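PDB 5K7F: transcriptional regulator, TetR family from Myxococcus xanthus, which probably acts as a DNA-binding transcriptional repressor that takes part in regulating alternative de novo isovaleryl coenzyme A biosynthesis. Local coordinates for residues D139-A144 with S165-V170. Numbering follows the deposited sequence.
Sequences DFLEEA and SFLGMV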
loop_
_atom_site.group_PDB
_atom_site.type_symbol
_atom_site.label_atom_id
_atom_site.label_comp_id
_atom_site.label_asym_id
_atom_site.label_seq_id
_atom_site.Cartn_x
_atom_site.Cartn_y
_atom_site.Cartn_z
ATOM N N ASP A 139 -16.680 4.418 4.041
ATOM C CA ASP A 139 -17.887 5.250 4.053
ATOM C C ASP A 139 -17.718 6.438 4.992
ATOM O O ASP A 139 -18.141 7.567 4.692
ATOM C CB ASP A 139 -19.103 4.427 4.505
ATOM C CG ASP A 139 -19.562 3.398 3.487
ATOM O OD1 ASP A 139 -19.134 3.431 2.314
ATOM O OD2 ASP A 139 -20.377 2.540 3.886
ATOM N N PHE A 140 -17.155 6.179 6.171
ATOM C CA PHE A 140 -16.899 7.234 7.133
ATOM C C PHE A 140 -15.992 8.304 6.550
ATOM O O PHE A 140 -16.268 9.501 6.681
ATOM C CB PHE A 140 -16.283 6.615 8.376
ATOM C CG PHE A 140 -15.919 7.622 9.471
ATOM C CD1 PHE A 140 -16.845 8.031 10.411
ATOM C CD2 PHE A 140 -14.626 8.147 9.556
ATOM C CE1 PHE A 140 -16.482 8.919 11.444
ATOM C CE2 PHE A 140 -14.267 9.026 10.567
ATOM C CZ PHE A 140 -15.194 9.440 11.487
ATOM N N LEU A 141 -14.892 7.893 5.915
ATOM C CA LEU A 141 -14.004 8.879 5.300
ATOM C C LEU A 141 -14.725 9.644 4.190
ATOM O O LEU A 141 -14.598 10.881 4.097
ATOM C CB LEU A 141 -12.739 8.202 4.754
ATOM C CG LEU A 141 -11.836 7.458 5.761
ATOM C CD1 LEU A 141 -10.669 6.819 5.032
ATOM C CD2 LEU A 141 -11.333 8.405 6.776
ATOM N N GLU A 142 -15.518 8.948 3.361
ATOM C CA GLU A 142 -16.213 9.636 2.270
ATOM C C GLU A 142 -17.208 10.665 2.795
ATOM O O GLU A 142 -17.280 11.783 2.278
ATOM C CB GLU A 142 -16.922 8.627 1.346
ATOM C CG GLU A 142 -15.993 7.755 0.555
ATOM C CD GLU A 142 -16.633 6.968 -0.595
ATOM O OE1 GLU A 142 -17.854 7.043 -0.803
ATOM O OE2 GLU A 142 -15.884 6.250 -1.288
ATOM N N GLU A 143 -17.949 10.337 3.856
ATOM C CA GLU A 143 -18.884 11.310 4.423
ATOM C C GLU A 143 -18.150 12.548 4.931
ATOM O O GLU A 143 -18.589 13.673 4.699
ATOM C CB GLU A 143 -19.713 10.656 5.533
ATOM N N ALA A 144 -17.007 12.367 5.595
ATOM C CA ALA A 144 -16.240 13.520 6.065
ATOM C C ALA A 144 -15.694 14.355 4.908
ATOM O O ALA A 144 -15.771 15.595 4.938
ATOM C CB ALA A 144 -15.101 13.075 6.967
ATOM N N SER A 165 -7.073 8.261 -1.270
ATOM C CA SER A 165 -5.775 8.943 -1.186
ATOM C C SER A 165 -5.269 8.885 0.247
ATOM O O SER A 165 -4.109 8.494 0.526
ATOM C CB SER A 165 -5.905 10.392 -1.657
ATOM O OG SER A 165 -6.201 10.436 -3.059
ATOM N N PHE A 166 -6.151 9.258 1.159
ATOM C CA PHE A 166 -5.946 9.128 2.599
ATOM C C PHE A 166 -5.506 7.710 2.963
ATOM O O PHE A 166 -4.509 7.503 3.682
ATOM C CB PHE A 166 -7.265 9.518 3.255
ATOM C CG PHE A 166 -7.326 9.389 4.775
ATOM C CD1 PHE A 166 -7.157 8.177 5.441
ATOM C CD2 PHE A 166 -7.700 10.485 5.491
ATOM C CE1 PHE A 166 -7.302 8.113 6.867
ATOM C CE2 PHE A 166 -7.850 10.421 6.876
ATOM C CZ PHE A 166 -7.648 9.205 7.533
ATOM N N LEU A 167 -6.282 6.712 2.534
ATOM C CA LEU A 167 -5.965 5.337 2.886
ATOM C C LEU A 167 -4.615 4.895 2.325
ATOM O O LEU A 167 -3.821 4.265 3.036
ATOM C CB LEU A 167 -7.076 4.404 2.410
ATOM C CG LEU A 167 -8.289 4.301 3.316
ATOM C CD1 LEU A 167 -9.366 3.451 2.615
ATOM C CD2 LEU A 167 -7.921 3.727 4.696
ATOM N N GLY A 168 -4.334 5.170 1.040
ATOM C CA GLY A 168 -3.040 4.788 0.492
ATOM C C GLY A 168 -1.886 5.455 1.228
ATOM O O GLY A 168 -0.872 4.820 1.526
ATOM N N MET A 169 -1.971 6.766 1.419
ATOM C CA MET A 169 -0.916 7.451 2.178
ATOM C C MET A 169 -0.631 6.756 3.492
ATOM O O MET A 169 0.542 6.530 3.845
ATOM C CB MET A 169 -1.300 8.907 2.465
ATOM C CG MET A 169 -1.120 9.842 1.350
ATOM S SD MET A 169 -1.835 11.468 1.737
ATOM C CE MET A 169 -0.902 11.927 3.142
ATOM N N VAL A 170 -1.680 6.385 4.215
ATOM C CA VAL A 170 -1.493 5.962 5.609
ATOM C C VAL A 170 -1.115 4.494 5.679
ATOM O O VAL A 170 -0.177 4.118 6.390
ATOM C CB VAL A 170 -2.763 6.264 6.418
ATOM C CG1 VAL A 170 -2.629 5.734 7.815
ATOM C CG2 VAL A 170 -2.983 7.784 6.453
#
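In the all-helical C-terminal domain of this TetR-family regulator, helix 125-150 packs on helix 159-171 where L141 reaches across to F166 and L167. The nearest CA atoms, those of L141 and F166, are 8.5 Å apart, and the interval is bridged by these three buried side chains. Both methyls of L141 reach the ring of F166, and CD1 also reaches L167. CD2 lies over one face of the F166 ring, 4.0 Å from its centroid and 16° off the ring normal, in a CH-pi contact displaced toward the rim, where F166 CZ is its nearest ring atom at 3.8 Å. CD1 meets the same ring at F166 CD1, also 3.8 Å away, and touches the neighbouring leucine at L167 CG over 3.9 Å. One branched end thus fits against both the flat phenyl and the aliphatic fork of L167. The CB of F166 points toward helix 125-150; with CG anti to the backbone N (chi1 177°) the ring stands beside L141, and chi2 of -61° sets the face that L141 CD2 covers. L167 leaves its helix at a more lateral angle, and its isobutyl end swings back to close on L141 CD1.

The neighbourhood extends the same apolar layer: Y137 touches both F166 and L167, V138 lies against L167, A163 meets L141, and M97 of helix 89-105 adds to the packing around F166. On the same short segment, S165 and M169 pack against M169 of the second subunit, placing helix 159-171 between the intrasubunit core and the dimer interface. Between the two segments the contact is wholly nonpolar and buries a modest 131 Å², so the helices are held here by dispersion and the exclusion of water.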